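Long-range contact in thioredoxin-like protein (Bacteroides caccae ATCC 43185, PDB 4YOD), which probably acts as a thiol-disulphide oxidoreductase through its thioredoxin-fold domain, which follows a helical domain of unknown function: residues E114-A125 with P138-R149. Residues are numbered along the deposited sequence; the frame is centred on the assembly and turned at random.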
loop_
_atom_site.group_PDB
_atom_site.type_symbol
_atom_site.label_atom_id
_atom_site.label_comp_id
_atom_site.label_asym_id
_atom_site.label_seq_id
_atom_site.Cartn_x
_atom_site.Cartn_y
_atom_site.Cartn_z
ATOM N N GLU A 114 2.624 1.529 -1.928
ATOM C CA GLU A 114 3.496 2.002 -0.866
ATOM C C GLU A 114 4.965 1.887 -1.244
ATOM O O GLU A 114 5.749 2.732 -0.820
ATOM C CB GLU A 114 3.205 1.245 0.407
ATOM C CG GLU A 114 3.948 1.762 1.607
ATOM C CD GLU A 114 3.642 0.946 2.841
ATOM O OE1 GLU A 114 2.572 1.197 3.440
ATOM O OE2 GLU A 114 4.451 0.050 3.194
ATOM N N GLU A 115 5.335 0.889 -2.053
ATOM C CA GLU A 115 6.725 0.761 -2.505
ATOM C C GLU A 115 7.108 1.916 -3.478
ATOM O O GLU A 115 8.284 2.241 -3.590
ATOM C CB GLU A 115 6.993 -0.607 -3.132
ATOM C CG GLU A 115 7.128 -1.742 -2.105
ATOM C CD GLU A 115 8.161 -1.573 -1.003
ATOM O OE1 GLU A 115 9.327 -1.235 -1.314
ATOM O OE2 GLU A 115 7.810 -1.817 0.175
ATOM N N PHE A 116 6.126 2.567 -4.131
ATOM C CA PHE A 116 6.456 3.725 -4.962
ATOM C C PHE A 116 6.402 5.003 -4.119
ATOM O O PHE A 116 7.102 5.964 -4.413
ATOM C CB PHE A 116 5.508 3.837 -6.171
ATOM C CG PHE A 116 5.534 2.773 -7.252
ATOM C CD1 PHE A 116 6.572 1.845 -7.323
ATOM C CD2 PHE A 116 4.554 2.741 -8.241
ATOM C CE1 PHE A 116 6.595 0.874 -8.333
ATOM C CE2 PHE A 116 4.584 1.768 -9.252
ATOM C CZ PHE A 116 5.596 0.839 -9.277
ATOM N N TYR A 117 5.564 5.031 -3.066
ATOM C CA TYR A 117 5.444 6.214 -2.226
ATOM C C TYR A 117 6.633 6.375 -1.247
ATOM O O TYR A 117 7.023 7.513 -0.970
ATOM C CB TYR A 117 4.107 6.202 -1.472
ATOM C CG TYR A 117 3.790 7.526 -0.821
ATOM C CD1 TYR A 117 3.727 8.703 -1.573
ATOM C CD2 TYR A 117 3.544 7.609 0.541
ATOM C CE1 TYR A 117 3.465 9.929 -0.970
ATOM C CE2 TYR A 117 3.201 8.819 1.139
ATOM C CZ TYR A 117 3.162 9.977 0.381
ATOM O OH TYR A 117 2.917 11.166 1.030
ATOM N N ILE A 118 7.211 5.261 -0.730
ATOM C CA ILE A 118 8.366 5.303 0.199
ATOM C C ILE A 118 9.545 6.164 -0.384
ATOM O O ILE A 118 9.936 7.088 0.339
ATOM C CB ILE A 118 8.798 3.888 0.636
ATOM C CG1 ILE A 118 7.788 3.351 1.704
ATOM C CG2 ILE A 118 10.246 3.850 1.174
ATOM C CD1 ILE A 118 7.791 1.803 1.881
ATOM N N PRO A 119 10.057 5.998 -1.655
ATOM C CA PRO A 119 11.108 6.930 -2.145
ATOM C C PRO A 119 10.646 8.404 -2.193
ATOM O O PRO A 119 11.481 9.283 -1.995
ATOM C CB PRO A 119 11.453 6.407 -3.550
ATOM C CG PRO A 119 10.341 5.504 -3.934
ATOM C CD PRO A 119 9.777 4.943 -2.652
ATOM N N VAL A 120 9.336 8.688 -2.413
ATOM C CA VAL A 120 8.823 10.082 -2.344
ATOM C C VAL A 120 9.032 10.629 -0.901
ATOM O O VAL A 120 9.529 11.735 -0.746
ATOM C CB VAL A 120 7.342 10.247 -2.775
ATOM C CG1 VAL A 120 6.922 11.720 -2.736
ATOM C CG2 VAL A 120 7.088 9.652 -4.166
ATOM N N LEU A 121 8.652 9.838 0.129
ATOM C CA LEU A 121 8.772 10.208 1.548
ATOM C C LEU A 121 10.205 10.414 1.938
ATOM O O LEU A 121 10.492 11.334 2.702
ATOM C CB LEU A 121 8.138 9.126 2.442
ATOM C CG LEU A 121 6.620 8.999 2.375
ATOM C CD1 LEU A 121 6.149 7.785 3.149
ATOM C CD2 LEU A 121 5.921 10.290 2.855
ATOM N N GLU A 122 11.123 9.562 1.398
ATOM C CA GLU A 122 12.569 9.642 1.648
ATOM C C GLU A 122 13.122 10.949 1.058
ATOM O O GLU A 122 13.934 11.637 1.696
ATOM C CB GLU A 122 13.292 8.411 1.060
ATOM C CG GLU A 122 13.028 7.113 1.847
ATOM C CD GLU A 122 13.612 5.827 1.276
ATOM O OE1 GLU A 122 13.821 5.744 0.042
ATOM O OE2 GLU A 122 13.831 4.880 2.067
ATOM N N ALA A 123 12.665 11.310 -0.150
ATOM C CA ALA A 123 13.087 12.566 -0.786
ATOM C C ALA A 123 12.581 13.765 -0.001
ATOM O O ALA A 123 13.297 14.745 0.108
ATOM C CB ALA A 123 12.573 12.624 -2.216
HETATM N N MSE A 124 11.362 13.686 0.574
HETATM C CA MSE A 124 10.810 14.795 1.363
HETATM C C MSE A 124 11.579 14.987 2.678
HETATM O O MSE A 124 11.913 16.116 3.027
HETATM C CB MSE A 124 9.314 14.580 1.630
HETATM C CG MSE A 124 8.472 14.587 0.322
HETATM SE SE MSE A 124 6.608 14.141 0.626
HETATM C CE MSE A 124 5.987 15.835 1.370
ATOM N N ALA A 125 11.906 13.893 3.373
ATOM C CA ALA A 125 12.671 13.969 4.610
ATOM C C ALA A 125 14.071 14.548 4.351
ATOM O O ALA A 125 14.614 15.213 5.233
ATOM C CB ALA A 125 12.774 12.597 5.248
ATOM N N PRO A 138 5.772 13.723 6.495
ATOM C CA PRO A 138 6.445 12.661 5.717
ATOM C C PRO A 138 7.313 11.720 6.561
ATOM O O PRO A 138 7.323 10.537 6.275
ATOM C CB PRO A 138 7.332 13.417 4.723
ATOM C CG PRO A 138 7.351 14.802 5.172
ATOM C CD PRO A 138 6.108 15.061 5.958
ATOM N N LYS A 139 8.036 12.238 7.582
ATOM C CA LYS A 139 8.871 11.388 8.443
ATOM C C LYS A 139 8.021 10.393 9.234
ATOM O O LYS A 139 8.436 9.238 9.391
ATOM C CB LYS A 139 9.710 12.241 9.397
ATOM C CG LYS A 139 10.904 12.920 8.716
ATOM C CD LYS A 139 11.595 13.930 9.654
ATOM C CE LYS A 139 12.552 13.278 10.624
ATOM N NZ LYS A 139 13.003 14.232 11.677
ATOM N N ALA A 140 6.835 10.832 9.728
ATOM C CA ALA A 140 5.899 9.977 10.461
ATOM C C ALA A 140 5.302 8.906 9.523
ATOM O O ALA A 140 5.220 7.732 9.902
ATOM C CB ALA A 140 4.788 10.817 11.091
ATOM N N ARG A 141 4.941 9.296 8.281
ATOM C CA ARG A 141 4.433 8.336 7.287
ATOM C C ARG A 141 5.517 7.313 6.905
ATOM O O ARG A 141 5.210 6.132 6.776
ATOM C CB ARG A 141 3.951 9.077 6.025
ATOM C CG ARG A 141 2.596 9.720 6.217
ATOM C CD ARG A 141 2.168 10.483 4.979
ATOM N NE ARG A 141 0.799 10.962 5.145
ATOM C CZ ARG A 141 0.089 11.547 4.191
ATOM N NH1 ARG A 141 0.616 11.745 2.989
ATOM N NH2 ARG A 141 -1.164 11.917 4.422
ATOM N N LEU A 142 6.785 7.762 6.800
ATOM C CA LEU A 142 7.933 6.903 6.449
ATOM C C LEU A 142 8.185 5.868 7.559
ATOM O O LEU A 142 8.337 4.683 7.245
ATOM C CB LEU A 142 9.192 7.741 6.144
ATOM C CG LEU A 142 10.449 6.988 5.616
ATOM C CD1 LEU A 142 10.137 6.121 4.369
ATOM C CD2 LEU A 142 11.577 7.954 5.339
ATOM N N GLU A 143 8.109 6.291 8.838
ATOM C CA GLU A 143 8.252 5.376 9.986
ATOM C C GLU A 143 7.136 4.318 9.993
ATOM O O GLU A 143 7.397 3.126 10.195
ATOM C CB GLU A 143 8.208 6.163 11.306
ATOM C CG GLU A 143 9.548 6.690 11.756
ATOM C CD GLU A 143 9.666 6.664 13.269
ATOM O OE1 GLU A 143 9.880 5.565 13.833
ATOM O OE2 GLU A 143 9.487 7.733 13.896
ATOM N N LEU A 144 5.888 4.759 9.789
ATOM C CA LEU A 144 4.742 3.855 9.771
ATOM C C LEU A 144 4.794 2.897 8.545
ATOM O O LEU A 144 4.453 1.726 8.702
ATOM C CB LEU A 144 3.432 4.648 9.806
ATOM C CG LEU A 144 2.121 3.858 9.718
ATOM C CD1 LEU A 144 1.990 2.820 10.886
ATOM C CD2 LEU A 144 0.938 4.810 9.696
ATOM N N ALA A 145 5.274 3.371 7.368
ATOM C CA ALA A 145 5.386 2.548 6.150
ATOM C C ALA A 145 6.429 1.403 6.302
ATOM O O ALA A 145 6.338 0.403 5.600
ATOM C CB ALA A 145 5.723 3.418 4.957
ATOM N N GLN A 146 7.360 1.525 7.262
ATOM C CA GLN A 146 8.341 0.492 7.581
ATOM C C GLN A 146 7.695 -0.653 8.337
ATOM O O GLN A 146 8.181 -1.787 8.287
ATOM C CB GLN A 146 9.500 1.065 8.441
ATOM C CG GLN A 146 10.347 2.157 7.794
ATOM C CD GLN A 146 10.802 1.914 6.377
ATOM O OE1 GLN A 146 11.146 0.798 5.955
ATOM N NE2 GLN A 146 10.880 2.987 5.630
ATOM N N LYS A 147 6.633 -0.348 9.102
ATOM C CA LYS A 147 5.922 -1.362 9.888
ATOM C C LYS A 147 5.129 -2.261 8.961
ATOM O O LYS A 147 4.351 -1.755 8.152
ATOM C CB LYS A 147 4.985 -0.683 10.896
ATOM C CG LYS A 147 5.711 0.229 11.893
ATOM C CD LYS A 147 4.802 0.621 13.027
ATOM C CE LYS A 147 5.435 1.702 13.883
ATOM N NZ LYS A 147 4.505 2.145 14.956
ATOM N N ASN A 148 5.335 -3.594 9.060
ATOM C CA ASN A 148 4.659 -4.603 8.232
ATOM C C ASN A 148 4.914 -4.336 6.741
ATOM O O ASN A 148 4.092 -4.680 5.875
ATOM C CB ASN A 148 3.161 -4.669 8.564
ATOM C CG ASN A 148 2.942 -4.630 10.055
ATOM O OD1 ASN A 148 3.299 -5.549 10.783
ATOM N ND2 ASN A 148 2.453 -3.523 10.552
ATOM N N ARG A 149 6.092 -3.733 6.446
ATOM C CA ARG A 149 6.525 -3.516 5.073
ATOM C C ARG A 149 6.664 -4.896 4.376
ATOM O O ARG A 149 7.004 -5.881 5.039
ATOM C CB ARG A 149 7.870 -2.769 5.068
ATOM C CG ARG A 149 8.313 -2.392 3.673
ATOM C CD ARG A 149 9.482 -1.428 3.681
ATOM N NE ARG A 149 9.842 -1.102 2.300
ATOM C CZ ARG A 149 10.816 -0.272 1.958
ATOM N NH1 ARG A 149 11.515 0.359 2.892
ATOM N NH2 ARG A 149 11.089 -0.054 0.679
#
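R149 grips the carboxylate of E115 side-on with two nitrogens: NH2 reaches OE1 of E115 at 2.9 Å in an almost straight bond (171°), and NE meets the syn lone pair of OE2. The carboxylate and guanidinium are nearly coplanar, with OE2 tilted somewhat from the guanidinium plane. Within its own segment R149 is steadied further, its NH1 giving a hydrogen bond to OE1 of Q146 at 3.1 Å. From helix 114-125, I118 sets its CD1 against one face of the guanidinium, 3.6 Å from NE of R149. A leucine in place of this arginine would probably leave the E115 carboxylate without its cationic mate, and OE1 of Q146 and CD1 of I118 without the guanidinium they contact. The second polar link lies on the other flank, where NH1 of R141 approaches OH of Y117 at 3.1 Å, in the guanidinium plane but bent (139°); the same NH1 forms a salt bridge to D101. Between these links runs an apolar seam. I118 places CG2 against CD1 of L142 and CG1 against CB of A145. With CG anti to its carbonyl carbon, L121 spreads its methyls over the second helix, CD1 beside R141 and L142, CD2 over P138. M124, a selenomethionine, lays CB on the P138 ring. The helices pair in a roughly antiparallel way, 140° between directions and their axes approaching to 8.9 Å, as a helical hairpin within the DUF5106 family region. V120 and M124 pack on helix 90-105, and A123 on helix 72-85, while K272 of strand 269-272 bridges to E114 and ties the hairpin to the thioredoxin-like sheet.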